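Local coordinates for protein JamJ (Lyngbya majuscula, PDB 5DOZ) that binds NADPH as the enoyl reductase domain of a polyketide synthase and probably reduces an enoyl thioester on its carrier protein, in a reaction linked to cyclopropane formation, at residues D50-A54 / L55-Q59; I114-P117 / N118-V121; Y235-K238 / N239-V242; Y288-I291 / W292-I296; E60-Q63 / T64-I68. One frame throughout, in Å; residues are numbered along the deposited sequence.

Contact 1: residues D50-A54 / L55-Q59; sequences DILNA and LGMLQ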
loop_
_atom_site.group_PDB
_atom_site.type_symbol
_atom_site.label_atom_id
_atom_site.label_comp_id
_atom_site.label_asym_id
_atom_site.label_seq_id
_atom_site.Cartn_x
_atom_site.Cartn_y
_atom_site.Cartn_z
ATOM N N ASP A 50 -1.896 -0.812 9.921
ATOM C CA ASP A 50 -2.353 0.005 11.063
ATOM C C ASP A 50 -3.308 -0.790 11.951
ATOM O O ASP A 50 -3.223 -0.732 13.181
ATOM C CB ASP A 50 -3.052 1.296 10.604
ATOM C CG ASP A 50 -2.087 2.344 10.076
ATOM O OD1 ASP A 50 -1.102 2.686 10.768
ATOM O OD2 ASP A 50 -2.338 2.855 8.963
ATOM N N ILE A 51 -4.221 -1.524 11.316
ATOM C CA ILE A 51 -5.196 -2.349 12.028
ATOM C C ILE A 51 -4.511 -3.496 12.769
ATOM O O ILE A 51 -4.808 -3.744 13.936
ATOM C CB ILE A 51 -6.288 -2.870 11.069
ATOM C CG1 ILE A 51 -7.205 -1.715 10.656
ATOM C CG2 ILE A 51 -7.092 -4.004 11.701
ATOM C CD1 ILE A 51 -8.160 -2.078 9.543
ATOM N N LEU A 52 -3.587 -4.175 12.093
ATOM C CA LEU A 52 -2.774 -5.229 12.703
ATOM C C LEU A 52 -2.096 -4.757 13.984
ATOM O O LEU A 52 -2.155 -5.445 15.008
ATOM C CB LEU A 52 -1.718 -5.745 11.716
ATOM C CG LEU A 52 -2.185 -6.518 10.478
ATOM C CD1 LEU A 52 -0.990 -6.941 9.630
ATOM C CD2 LEU A 52 -3.031 -7.730 10.845
ATOM N N ASN A 53 -1.458 -3.585 13.920
ATOM C CA ASN A 53 -0.831 -2.964 15.093
ATOM C C ASN A 53 -1.822 -2.638 16.206
ATOM O O ASN A 53 -1.525 -2.830 17.386
ATOM C CB ASN A 53 -0.072 -1.695 14.698
ATOM C CG ASN A 53 1.283 -1.991 14.090
ATOM O OD1 ASN A 53 1.932 -2.978 14.440
ATOM N ND2 ASN A 53 1.719 -1.136 13.174
ATOM N N ALA A 54 -2.994 -2.139 15.822
ATOM C CA ALA A 54 -4.033 -1.791 16.781
ATOM C C ALA A 54 -4.523 -3.029 17.545
ATOM O O ALA A 54 -4.859 -2.941 18.724
ATOM C CB ALA A 54 -5.184 -1.087 16.083
ATOM N N LEU A 55 -4.537 -4.176 16.867
ATOM C CA LEU A 55 -4.919 -5.446 17.486
ATOM C C LEU A 55 -3.720 -6.154 18.119
ATOM O O LEU A 55 -3.872 -7.188 18.769
ATOM C CB LEU A 55 -5.619 -6.357 16.471
ATOM C CG LEU A 55 -6.908 -5.819 15.836
ATOM C CD1 LEU A 55 -7.477 -6.818 14.836
ATOM C CD2 LEU A 55 -7.948 -5.461 16.894
ATOM N N GLY A 56 -2.533 -5.582 17.925
ATOM C CA GLY A 56 -1.301 -6.079 18.533
ATOM C C GLY A 56 -0.800 -7.366 17.918
ATOM O O GLY A 56 -0.494 -8.322 18.631
ATOM N N MET A 57 -0.693 -7.381 16.595
ATOM C CA MET A 57 -0.364 -8.603 15.868
ATOM C C MET A 57 0.977 -8.540 15.138
ATOM O O MET A 57 1.305 -9.431 14.354
ATOM C CB MET A 57 -1.499 -8.964 14.907
ATOM C CG MET A 57 -2.774 -9.379 15.624
ATOM S SD MET A 57 -4.172 -9.581 14.506
ATOM C CE MET A 57 -5.276 -10.534 15.551
ATOM N N LEU A 58 1.745 -7.489 15.405
ATOM C CA LEU A 58 3.099 -7.359 14.864
ATOM C C LEU A 58 4.096 -7.011 15.968
ATOM O O LEU A 58 5.095 -6.331 15.727
ATOM C CB LEU A 58 3.140 -6.309 13.747
ATOM C CG LEU A 58 2.461 -6.648 12.415
ATOM C CD1 LEU A 58 2.253 -5.386 11.585
ATOM C CD2 LEU A 58 3.257 -7.687 11.638
ATOM N N GLN A 59 3.820 -7.500 17.175
ATOM C CA GLN A 59 4.607 -7.168 18.363
ATOM C C GLN A 59 6.073 -7.589 18.285
ATOM O O GLN A 59 6.951 -6.869 18.766
ATOM C CB GLN A 59 3.955 -7.740 19.625
ATOM C CG GLN A 59 2.707 -6.987 20.055
ATOM C CD GLN A 59 2.213 -7.395 21.428
ATOM O OE1 GLN A 59 2.991 -7.481 22.381
ATOM N NE2 GLN A 59 0.909 -7.637 21.539
HETATM O O HOH W 1 1.674 -5.005 16.545
#

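Contact 2: residues I114-P117 / N118-V121; sequences ICSP and NNLV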
loop_
_atom_site.group_PDB
_atom_site.type_symbol
_atom_site.label_atom_id
_atom_site.label_comp_id
_atom_site.label_asym_id
_atom_site.label_seq_id
_atom_site.Cartn_x
_atom_site.Cartn_y
_atom_site.Cartn_z
ATOM N N ILE A 114 8.009 14.888 11.803
ATOM C CA ILE A 114 9.372 15.189 11.398
ATOM C C ILE A 114 9.846 13.981 10.603
ATOM O O ILE A 114 9.758 12.846 11.072
ATOM C CB ILE A 114 10.317 15.397 12.606
ATOM C CG1 ILE A 114 9.758 16.443 13.589
ATOM C CG2 ILE A 114 11.728 15.748 12.128
ATOM C CD1 ILE A 114 9.689 17.864 13.064
ATOM N N CYS A 115 10.319 14.223 9.388
ATOM C CA CYS A 115 10.814 13.140 8.558
ATOM C C CYS A 115 11.900 13.624 7.614
ATOM O O CYS A 115 12.147 14.824 7.494
ATOM C CB CYS A 115 9.672 12.479 7.775
ATOM S SG CYS A 115 9.140 13.388 6.306
ATOM N N SER A 116 12.540 12.661 6.961
ATOM C CA SER A 116 13.550 12.903 5.947
ATOM C C SER A 116 12.929 13.503 4.688
ATOM O O SER A 116 11.771 13.208 4.365
ATOM C CB SER A 116 14.236 11.576 5.605
ATOM O OG SER A 116 15.071 11.692 4.466
ATOM N N PRO A 117 13.693 14.350 3.974
ATOM C CA PRO A 117 13.258 14.824 2.659
ATOM C C PRO A 117 13.214 13.710 1.609
ATOM O O PRO A 117 12.685 13.921 0.519
ATOM C CB PRO A 117 14.324 15.857 2.283
ATOM C CG PRO A 117 15.518 15.489 3.088
ATOM C CD PRO A 117 14.964 14.972 4.385
ATOM N N ASN A 118 13.777 12.547 1.930
ATOM C CA ASN A 118 13.729 11.377 1.037
ATOM C C ASN A 118 12.400 10.627 1.158
ATOM O O ASN A 118 12.072 9.777 0.326
ATOM C CB ASN A 118 14.903 10.425 1.317
ATOM C CG ASN A 118 16.247 10.965 0.820
ATOM O OD1 ASN A 118 16.372 11.430 -0.316
ATOM N ND2 ASN A 118 17.263 10.874 1.663
ATOM N N ASN A 119 11.636 10.952 2.199
ATOM C CA ASN A 119 10.306 10.387 2.393
ATOM C C ASN A 119 9.188 11.252 1.805
ATOM O O ASN A 119 8.006 10.982 2.017
ATOM C CB ASN A 119 10.070 10.100 3.879
ATOM C CG ASN A 119 10.891 8.924 4.378
ATOM O OD1 ASN A 119 12.110 9.023 4.544
ATOM N ND2 ASN A 119 10.230 7.796 4.602
ATOM N N LEU A 120 9.568 12.270 1.038
ATOM C CA LEU A 120 8.603 13.219 0.480
ATOM C C LEU A 120 8.660 13.282 -1.040
ATOM O O LEU A 120 9.734 13.251 -1.634
ATOM C CB LEU A 120 8.851 14.626 1.041
ATOM C CG LEU A 120 8.859 14.857 2.556
ATOM C CD1 LEU A 120 9.261 16.295 2.837
ATOM C CD2 LEU A 120 7.499 14.560 3.170
ATOM N N VAL A 121 7.493 13.380 -1.665
ATOM C CA VAL A 121 7.426 13.676 -3.092
ATOM C C VAL A 121 6.445 14.822 -3.307
ATOM O O VAL A 121 5.597 15.087 -2.451
ATOM C CB VAL A 121 7.054 12.438 -3.956
ATOM C CG1 VAL A 121 8.122 11.359 -3.857
ATOM C CG2 VAL A 121 5.694 11.877 -3.574
HETATM O O HOH W 2 16.829 9.275 3.608
HETATM O O HOH W 3 12.040 10.124 7.762
#

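Contact 3: residues Y235-K238 / N239-V242; sequences YIQK and NLDV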
loop_
_atom_site.group_PDB
_atom_site.type_symbol
_atom_site.label_atom_id
_atom_site.label_comp_id
_atom_site.label_asym_id
_atom_site.label_seq_id
_atom_site.Cartn_x
_atom_site.Cartn_y
_atom_site.Cartn_z
ATOM N N TYR A 235 -3.686 -21.134 -0.466
ATOM C CA TYR A 235 -3.635 -20.035 -1.439
ATOM C C TYR A 235 -2.312 -19.908 -2.189
ATOM O O TYR A 235 -2.307 -19.599 -3.381
ATOM C CB TYR A 235 -3.979 -18.694 -0.776
ATOM C CG TYR A 235 -5.454 -18.357 -0.777
ATOM C CD1 TYR A 235 -6.286 -18.779 0.258
ATOM C CD2 TYR A 235 -6.020 -17.618 -1.818
ATOM C CE1 TYR A 235 -7.637 -18.475 0.260
ATOM C CE2 TYR A 235 -7.371 -17.307 -1.823
ATOM C CZ TYR A 235 -8.172 -17.735 -0.782
ATOM O OH TYR A 235 -9.515 -17.432 -0.772
ATOM N N ILE A 236 -1.193 -20.128 -1.503
ATOM C CA ILE A 236 0.112 -20.030 -2.158
ATOM C C ILE A 236 0.306 -21.133 -3.202
ATOM O O ILE A 236 0.748 -20.862 -4.319
ATOM C CB ILE A 236 1.281 -19.971 -1.150
ATOM C CG1 ILE A 236 1.223 -18.649 -0.367
ATOM C CG2 ILE A 236 2.614 -20.104 -1.875
ATOM C CD1 ILE A 236 2.173 -18.550 0.809
ATOM N N GLN A 237 -0.046 -22.364 -2.838
ATOM C CA GLN A 237 0.056 -23.507 -3.749
ATOM C C GLN A 237 -0.848 -23.327 -4.972
ATOM O O GLN A 237 -0.450 -23.643 -6.093
ATOM C CB GLN A 237 -0.273 -24.818 -3.019
ATOM C CG GLN A 237 -0.103 -26.079 -3.862
ATOM C CD GLN A 237 1.341 -26.331 -4.259
ATOM O OE1 GLN A 237 2.146 -26.803 -3.451
ATOM N NE2 GLN A 237 1.676 -26.021 -5.508
ATOM N N LYS A 238 -2.056 -22.814 -4.745
ATOM C CA LYS A 238 -2.998 -22.527 -5.826
ATOM C C LYS A 238 -2.461 -21.452 -6.767
ATOM O O LYS A 238 -2.647 -21.544 -7.981
ATOM C CB LYS A 238 -4.370 -22.118 -5.274
ATOM C CG LYS A 238 -5.161 -23.244 -4.619
ATOM C CD LYS A 238 -5.389 -24.423 -5.560
ATOM C CE LYS A 238 -6.199 -25.528 -4.891
ATOM N NZ LYS A 238 -5.575 -26.036 -3.635
ATOM N N ASN A 239 -1.799 -20.443 -6.202
ATOM C CA ASN A 239 -1.123 -19.420 -7.002
ATOM C C ASN A 239 -0.024 -20.013 -7.889
ATOM O O ASN A 239 0.075 -19.675 -9.065
ATOM C CB ASN A 239 -0.547 -18.308 -6.115
ATOM C CG ASN A 239 -1.618 -17.399 -5.531
ATOM O OD1 ASN A 239 -2.725 -17.297 -6.054
ATOM N ND2 ASN A 239 -1.285 -16.731 -4.433
ATOM N N LEU A 240 0.792 -20.902 -7.328
ATOM C CA LEU A 240 1.832 -21.574 -8.109
ATOM C C LEU A 240 1.246 -22.345 -9.294
ATOM O O LEU A 240 1.827 -22.341 -10.380
ATOM C CB LEU A 240 2.673 -22.511 -7.237
ATOM C CG LEU A 240 3.472 -21.938 -6.066
ATOM C CD1 LEU A 240 4.285 -23.040 -5.410
ATOM C CD2 LEU A 240 4.380 -20.795 -6.487
ATOM N N ASP A 241 0.097 -22.991 -9.087
ATOM C CA ASP A 241 -0.564 -23.772 -10.145
ATOM C C ASP A 241 -0.974 -22.924 -11.353
ATOM O O ASP A 241 -0.875 -23.382 -12.497
ATOM C CB ASP A 241 -1.789 -24.518 -9.602
ATOM C CG ASP A 241 -1.435 -25.536 -8.527
ATOM O OD1 ASP A 241 -0.230 -25.733 -8.244
ATOM O OD2 ASP A 241 -2.373 -26.143 -7.964
ATOM N N VAL A 242 -1.430 -21.696 -11.101
ATOM C CA VAL A 242 -1.872 -20.811 -12.186
ATOM C C VAL A 242 -0.726 -20.014 -12.807
ATOM O O VAL A 242 -0.914 -19.325 -13.808
ATOM C CB VAL A 242 -3.011 -19.851 -11.755
ATOM C CG1 VAL A 242 -4.270 -20.631 -11.437
ATOM C CG2 VAL A 242 -2.604 -18.985 -10.572
#

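Contact 4: residues Y288-I291 / W292-I296; sequences YYQI and WKKLI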
loop_
_atom_site.group_PDB
_atom_site.type_symbol
_atom_site.label_atom_id
_atom_site.label_comp_id
_atom_site.label_asym_id
_atom_site.label_seq_id
_atom_site.Cartn_x
_atom_site.Cartn_y
_atom_site.Cartn_z
ATOM N N TYR A 288 11.895 6.022 -3.505
ATOM C CA TYR A 288 10.661 6.801 -3.645
ATOM C C TYR A 288 10.792 7.865 -4.736
ATOM O O TYR A 288 9.888 8.034 -5.554
ATOM C CB TYR A 288 10.207 7.422 -2.309
ATOM C CG TYR A 288 9.895 6.412 -1.210
ATOM C CD1 TYR A 288 9.373 5.149 -1.513
ATOM C CD2 TYR A 288 10.105 6.728 0.130
ATOM C CE1 TYR A 288 9.090 4.231 -0.512
ATOM C CE2 TYR A 288 9.817 5.818 1.138
ATOM C CZ TYR A 288 9.313 4.569 0.810
ATOM O OH TYR A 288 9.034 3.652 1.805
ATOM N N TYR A 289 11.926 8.563 -4.751
ATOM C CA TYR A 289 12.215 9.561 -5.780
ATOM C C TYR A 289 12.130 8.956 -7.186
ATOM O O TYR A 289 11.444 9.490 -8.058
ATOM C CB TYR A 289 13.594 10.201 -5.533
ATOM C CG TYR A 289 14.095 11.114 -6.636
ATOM C CD1 TYR A 289 13.698 12.450 -6.698
ATOM C CD2 TYR A 289 14.987 10.649 -7.603
ATOM C CE1 TYR A 289 14.164 13.295 -7.700
ATOM C CE2 TYR A 289 15.457 11.483 -8.609
ATOM C CZ TYR A 289 15.040 12.806 -8.654
ATOM O OH TYR A 289 15.502 13.643 -9.651
ATOM N N GLN A 290 12.817 7.838 -7.397
ATOM C CA GLN A 290 12.845 7.209 -8.714
ATOM C C GLN A 290 11.465 6.757 -9.187
ATOM O O GLN A 290 11.049 7.099 -10.294
ATOM C CB GLN A 290 13.852 6.055 -8.765
ATOM C CG GLN A 290 15.276 6.494 -9.096
ATOM C CD GLN A 290 15.421 7.128 -10.479
ATOM O OE1 GLN A 290 14.648 6.847 -11.402
ATOM N NE2 GLN A 290 16.426 7.986 -10.627
ATOM N N ILE A 291 10.754 6.003 -8.350
ATOM C CA ILE A 291 9.410 5.533 -8.696
ATOM C C ILE A 291 8.515 6.712 -9.072
ATOM O O ILE A 291 7.837 6.675 -10.100
ATOM C CB ILE A 291 8.767 4.690 -7.567
ATOM C CG1 ILE A 291 9.492 3.346 -7.429
ATOM C CG2 ILE A 291 7.275 4.465 -7.822
ATOM C CD1 ILE A 291 9.025 2.505 -6.257
ATOM N N TRP A 292 8.544 7.765 -8.257
ATOM C CA TRP A 292 7.674 8.918 -8.477
ATOM C C TRP A 292 7.974 9.641 -9.781
ATOM O O TRP A 292 7.056 10.091 -10.463
ATOM C CB TRP A 292 7.725 9.891 -7.297
ATOM C CG TRP A 292 6.726 10.994 -7.423
ATOM C CD1 TRP A 292 6.980 12.331 -7.443
ATOM C CD2 TRP A 292 5.307 10.851 -7.585
ATOM N NE1 TRP A 292 5.809 13.034 -7.585
ATOM C CE2 TRP A 292 4.767 12.148 -7.680
ATOM C CE3 TRP A 292 4.440 9.748 -7.659
ATOM C CZ2 TRP A 292 3.396 12.379 -7.839
ATOM C CZ3 TRP A 292 3.076 9.976 -7.817
ATOM C CH2 TRP A 292 2.568 11.281 -7.903
ATOM N N LYS A 293 9.260 9.756 -10.112
ATOM C CA LYS A 293 9.702 10.293 -11.399
ATOM C C LYS A 293 9.108 9.518 -12.576
ATOM O O LYS A 293 8.918 10.072 -13.660
ATOM C CB LYS A 293 11.225 10.254 -11.499
ATOM C CG LYS A 293 11.917 11.580 -11.235
ATOM C CD LYS A 293 13.322 11.577 -11.820
ATOM C CE LYS A 293 13.283 11.573 -13.344
ATOM N NZ LYS A 293 14.565 11.116 -13.946
ATOM N N LYS A 294 8.830 8.236 -12.358
ATOM C CA LYS A 294 8.286 7.376 -13.403
ATOM C C LYS A 294 6.763 7.324 -13.344
ATOM O O LYS A 294 6.136 6.648 -14.161
ATOM C CB LYS A 294 8.887 5.962 -13.322
ATOM C CG LYS A 294 10.403 5.938 -13.126
ATOM C CD LYS A 294 11.081 4.866 -13.965
ATOM C CE LYS A 294 12.483 4.541 -13.460
ATOM N NZ LYS A 294 12.440 3.624 -12.283
ATOM N N LEU A 295 6.173 8.046 -12.390
ATOM C CA LEU A 295 4.720 8.024 -12.190
ATOM C C LEU A 295 4.017 9.369 -12.322
ATOM O O LEU A 295 2.871 9.411 -12.776
ATOM C CB LEU A 295 4.353 7.396 -10.836
ATOM C CG LEU A 295 4.326 5.871 -10.678
ATOM C CD1 LEU A 295 3.880 5.509 -9.268
ATOM C CD2 LEU A 295 3.427 5.190 -11.702
ATOM N N ILE A 296 4.684 10.454 -11.922
ATOM C CA ILE A 296 4.032 11.773 -11.830
ATOM C C ILE A 296 3.439 12.263 -13.157
ATOM O O ILE A 296 2.382 12.893 -13.164
ATOM C CB ILE A 296 4.940 12.871 -11.196
ATOM C CG1 ILE A 296 4.110 14.128 -10.866
ATOM C CG2 ILE A 296 6.129 13.197 -12.095
ATOM C CD1 ILE A 296 4.815 15.193 -10.046
#

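Contact 5: residues E60-Q63 / T64-I68; sequences EHNQ and TKLGI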
loop_
_atom_site.group_PDB
_atom_site.type_symbol
_atom_site.label_atom_id
_atom_site.label_comp_id
_atom_site.label_asym_id
_atom_site.label_seq_id
_atom_site.Cartn_x
_atom_site.Cartn_y
_atom_site.Cartn_z
ATOM N N GLU A 60 6.337 -8.748 17.684
ATOM C CA GLU A 60 7.711 -9.217 17.524
ATOM C C GLU A 60 8.395 -8.427 16.412
ATOM O O GLU A 60 9.490 -7.887 16.606
ATOM C CB GLU A 60 7.752 -10.723 17.237
ATOM C CG GLU A 60 9.042 -11.413 17.671
ATOM C CD GLU A 60 10.113 -11.460 16.588
ATOM O OE1 GLU A 60 10.072 -10.648 15.637
ATOM O OE2 GLU A 60 11.013 -12.319 16.691
ATOM N N HIS A 61 7.733 -8.363 15.257
ATOM C CA HIS A 61 8.202 -7.601 14.099
ATOM C C HIS A 61 8.570 -6.165 14.483
ATOM O O HIS A 61 9.634 -5.671 14.104
ATOM C CB HIS A 61 7.131 -7.614 13.001
ATOM C CG HIS A 61 7.512 -6.855 11.768
ATOM N ND1 HIS A 61 7.201 -5.524 11.589
ATOM C CD2 HIS A 61 8.170 -7.242 10.650
ATOM C CE1 HIS A 61 7.657 -5.122 10.417
ATOM N NE2 HIS A 61 8.250 -6.144 9.827
ATOM N N ASN A 62 7.695 -5.513 15.249
ATOM C CA ASN A 62 7.935 -4.152 15.737
ATOM C C ASN A 62 9.055 -4.041 16.779
ATOM O O ASN A 62 9.683 -2.986 16.903
ATOM C CB ASN A 62 6.642 -3.535 16.283
ATOM C CG ASN A 62 5.605 -3.273 15.199
ATOM O OD1 ASN A 62 5.925 -3.175 14.012
ATOM N ND2 ASN A 62 4.351 -3.156 15.609
ATOM N N GLN A 63 9.291 -5.120 17.527
ATOM C CA GLN A 63 10.376 -5.162 18.516
ATOM C C GLN A 63 11.729 -5.461 17.868
ATOM O O GLN A 63 12.750 -4.896 18.262
ATOM C CB GLN A 63 10.084 -6.192 19.616
ATOM C CG GLN A 63 11.118 -6.213 20.738
ATOM C CD GLN A 63 10.949 -7.378 21.700
ATOM O OE1 GLN A 63 11.032 -7.204 22.918
ATOM N NE2 GLN A 63 10.717 -8.573 21.161
ATOM N N THR A 64 11.726 -6.354 16.881
ATOM C CA THR A 64 12.955 -6.794 16.223
ATOM C C THR A 64 13.447 -5.767 15.208
ATOM O O THR A 64 14.583 -5.298 15.297
ATOM C CB THR A 64 12.769 -8.163 15.534
ATOM O OG1 THR A 64 12.160 -9.080 16.447
ATOM C CG2 THR A 64 14.109 -8.732 15.078
ATOM N N LYS A 65 12.588 -5.417 14.254
ATOM C CA LYS A 65 12.968 -4.530 13.154
ATOM C C LYS A 65 12.912 -3.049 13.530
ATOM O O LYS A 65 13.577 -2.217 12.909
ATOM C CB LYS A 65 12.117 -4.818 11.910
ATOM C CG LYS A 65 12.116 -6.279 11.465
ATOM C CD LYS A 65 13.514 -6.785 11.118
ATOM C CE LYS A 65 13.480 -8.187 10.528
ATOM N NZ LYS A 65 12.841 -8.228 9.182
ATOM N N LEU A 66 12.111 -2.728 14.543
ATOM C CA LEU A 66 12.047 -1.373 15.094
ATOM C C LEU A 66 12.300 -1.446 16.603
ATOM O O LEU A 66 12.586 -2.520 17.127
ATOM C CB LEU A 66 10.696 -0.718 14.765
ATOM C CG LEU A 66 10.344 -0.602 13.272
ATOM C CD1 LEU A 66 8.849 -0.736 13.018
ATOM C CD2 LEU A 66 10.887 0.688 12.669
ATOM N N GLY A 67 12.210 -0.320 17.302
ATOM C CA GLY A 67 12.491 -0.315 18.737
ATOM C C GLY A 67 11.271 -0.325 19.636
ATOM O O GLY A 67 11.369 0.020 20.813
ATOM N N ILE A 68 10.127 -0.730 19.087
ATOM C CA ILE A 68 8.865 -0.730 19.828
ATOM C C ILE A 68 8.829 -1.865 20.853
ATOM O O ILE A 68 8.651 -3.036 20.498
ATOM C CB ILE A 68 7.639 -0.809 18.886
ATOM C CG1 ILE A 68 7.761 0.225 17.756
ATOM C CG2 ILE A 68 6.350 -0.608 19.675
ATOM C CD1 ILE A 68 6.656 0.175 16.722
#

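Contact 1: residues D50-A54 / L55-Q59
Leu52 and Leu58 meet across the turn that closes helix 48-54: CD1 of Leu58 lies 4.0 Å from CB of Leu52 and nearly as close to its CD1, the two side chains slanting past one another. Leu58 also brushes the amide of Asn53, whose OD1 lies 3.6 Å from Leu58 CB and nearly as close to the same CD1. On the neighbouring side of the helix, Leu55 CD1 rests against Ile51 CG2 at 4.2 Å, while Leu52 CD2 is in loose contact with SD of Met57. With CG of Leu55 anti to the carbonyl carbon (chi1 -60°), its branch is laid back over the carbonyl oxygen of Ile51, the atom that receives Leu55 N.

These apolar contacts are set by the backbone, which ends the helix in a Schellman motif. Gly56 takes up positive phi (73°), a value that suits glycine, and the chain doubles back so that Met57 N donates to Leu52 O over 2.9 Å, the donor standing 36° above the carbonyl plane. Gly56 N adds a weak bond to Asn53 O.

Further out, a water joins the two segments by donating to Asn53 OD1 at 2.9 Å and accepting from Leu58 N at 2.7 Å. Asn53 OD1 also accepts from ND2 of Asn62, on the helix that follows, so two donors grip this buried oxygen and fix the turn of the amide. Ile51 packs on Phe321 and Leu324 of helix 317-326, and the side chain of Leu52 comes within about 5 Å of the bound NADPH.

Contact 2: residues I114-P117 / N118-V121
Ser116 and Asn119 are tied across a tight turn that carries the chain from strand 112-115 into strand 120-122, within the GroES-like part of the reductase. Asn119 N donates to Ser116 O over 3.1 Å, the i to i+3 bond of a beta turn, with Pro117 and Asn118 at its corners. Their backbone angles, close to one another, fit a type I turn. The donor stands well above the carbonyl plane.

A second direct bond comes from a side chain. Ser116 OG, placed anti to its own N (chi1 170°), swings forward over the turn and accepts from Asn118 N at 3.0 Å in a nearly straight bond, an ST turn laid over the beta turn.

Two waters extend this polar network. One lies between Ser116 OG and Asn118 ND2, accepting from the amide at 2.6 Å; the other accepts from Ser116 N and gives a weak bond to Asn119 OD1. The opposite end of that amide, ND2, donates to Ile103 O, which ties the turn to strand 99-103.

The apolar contact between the two segments is that of Cys115 with Leu120. Leu120 packs between Val37 and Val39 of strand 37-45 and Val100 and Val102 of strand 99-103, and the sulfur of Cys115 joins it there. SG, turned between the backbone N and the carbonyl carbon of Cys115 (chi1 79°), lies 3.7 Å from CD2 and 4.0 Å from CG of Leu120.

Contact 3: residues Y235-K238 / N239-V242
Gln237 and Asp241, one helical turn apart, are joined by a side-chain bond in which NE2 of Gln237 donates to OD1 of Asp241 at 3.3 Å. The bond is weak, and the amide and carboxylate planes are turned 31° from each other. CG of Gln237 is anti to the backbone N (chi1 -176°), and a bend at chi2 carries the amide forward along the helix toward the acid. Lys238 NZ stays 5.4 Å from Asp241 OD2, too far for a salt bridge; its long, weak ion pair is with Glu234.

The backbone bonds are those of an alpha helix: Asn239 N to Tyr235 O, Leu240 N to Ile236 O and Asp241 N to Gln237 O, with a weaker one from Val242 N to Lys238 O. This helix, 235-242, precedes strand 247-251, which lies beside 223-228 in the parallel sheet of the Rossmann-like nucleotide-binding half, and Tyr235 at its start is about 4 Å from the bound NADPH.

A methyl of Leu240, CD1, makes a van der Waals approach to Gln237 NE2 at 4.0 Å, the two side chains crossing at about a right angle, and Leu240 packs on Trp258. The buried amide of Asn239 passes beside Tyr235 O but bonds to Tyr249 OH through ND2 and His161 NE2 through OD1. An alanine at this position is likely to leave both of those groups without their mates and open a gap beside Ile226.

Contact 4: residues Y288-I291 / W292-I296
Regular i to i+4 bonds link Tyr288 O to Trp292 N and Tyr289 O to Lys293 N, both 3.0 Å, before helix 287-293 tightens at its end and Lys294 N turns to Ile291 O (2.9 Å), standing 61° above that carbonyl plane, with a weak bond to Gln290 O besides.

On the outer side, the methylene chain of Lys293 lies along the phenol of Tyr289, with CG over one ring face, displaced toward the rim, and CD 3.7 Å from Tyr289 OH. Because CG of Tyr289 is anti to its N (chi1 172°), the ring is carried forward along the helix to meet it. Gln290 and Lys294 cross more loosely, OE1 to CE at 3.8 Å.

Inward, Ile291 and Leu295, the latter at the N-cap position of helix 296-300, run alongside each other in the same direction, CG2 against CD1 at 3.8 Å, and pack on Phe140 and Tyr143 of helix 136-149 respectively. Trp292 lays one ring face against CB of Ile296, 3.5 Å above its plane, and its indole reaches Pro124 and Met101. Tyr288 stacks on Phe281.

The long side chains of the exposed face thus meet through their carbon parts: the lysines touch ring and amide through CG, CD and CE, with no charged bond between the segments, whereas the buried face relies on branched aliphatics and aromatic rings.

Contact 5: residues E60-Q63 / T64-I68
Thr64 meets Glu60 through both backbone and side chain. Thr64 N donates to Glu60 O over 2.7 Å, nearly in line with the carbonyl bond. Its hydroxyl OG1 lies 2.7 Å from Glu60 OE1 and 2.9 Å from Glu60 O, two acceptors that compete for one proton. The bent Glu60 side chain brings the carboxylate forward along the helix to this hydroxyl.

Asn62 and Ile68 extend alongside each other in one direction, with CD1 of the isoleucine 3.7 Å from CB of the asparagine. CG1 of Ile68 is anti to the carbonyl carbon (chi1 -49°), which sends CD1 along the asparagine side chain. Leu66 runs along the same side chain, its CD1 3.9 Å from Asn62 OD1.

Helix 59-64 ends here: Lys65 N still bonds to His61 O, after which the chain loops through Leu66 and Gly67 and returns so that Ile68 N donates to Asn62 O at 3.2 Å. The donor is 37° above that carbonyl plane. Gln63 meets the returning chain at Ile68 O, its CA making a C-H...O contact and its CB lying 3.6 Å from that oxygen.

Replacing Ile68 by a glycine would probably open a gap beside Asn62 and Leu74, leaving the asparagine, its ND2 engaged by Asn53, less firmly backed. At the surface, Lys65 CG lies over one face of the His61 ring, 4.1 Å from CD2.

Contacts 1, 2 and 5 belong to the GroES-like part of the reductase, contact 3 to the nucleotide-binding half. Contact 3 is the most buried, yet its buried amide is satisfied mainly from outside the helix turn; contact 5, at the surface, relies on backbone, hydroxyl and carboxylate, with one aliphatic side chain laid along an asparagine. Contacts 1 and 5 close successive helices and share an asparagine-to-asparagine bond between them. Contact 2 joins two strands by a polar turn, and contact 4 packs against it, Trp292 CD1 lying 3.5 Å from Val121 CB. Contacts 1 and 4 lie on opposite sides of the chain's centre, their centres about 30 Å apart.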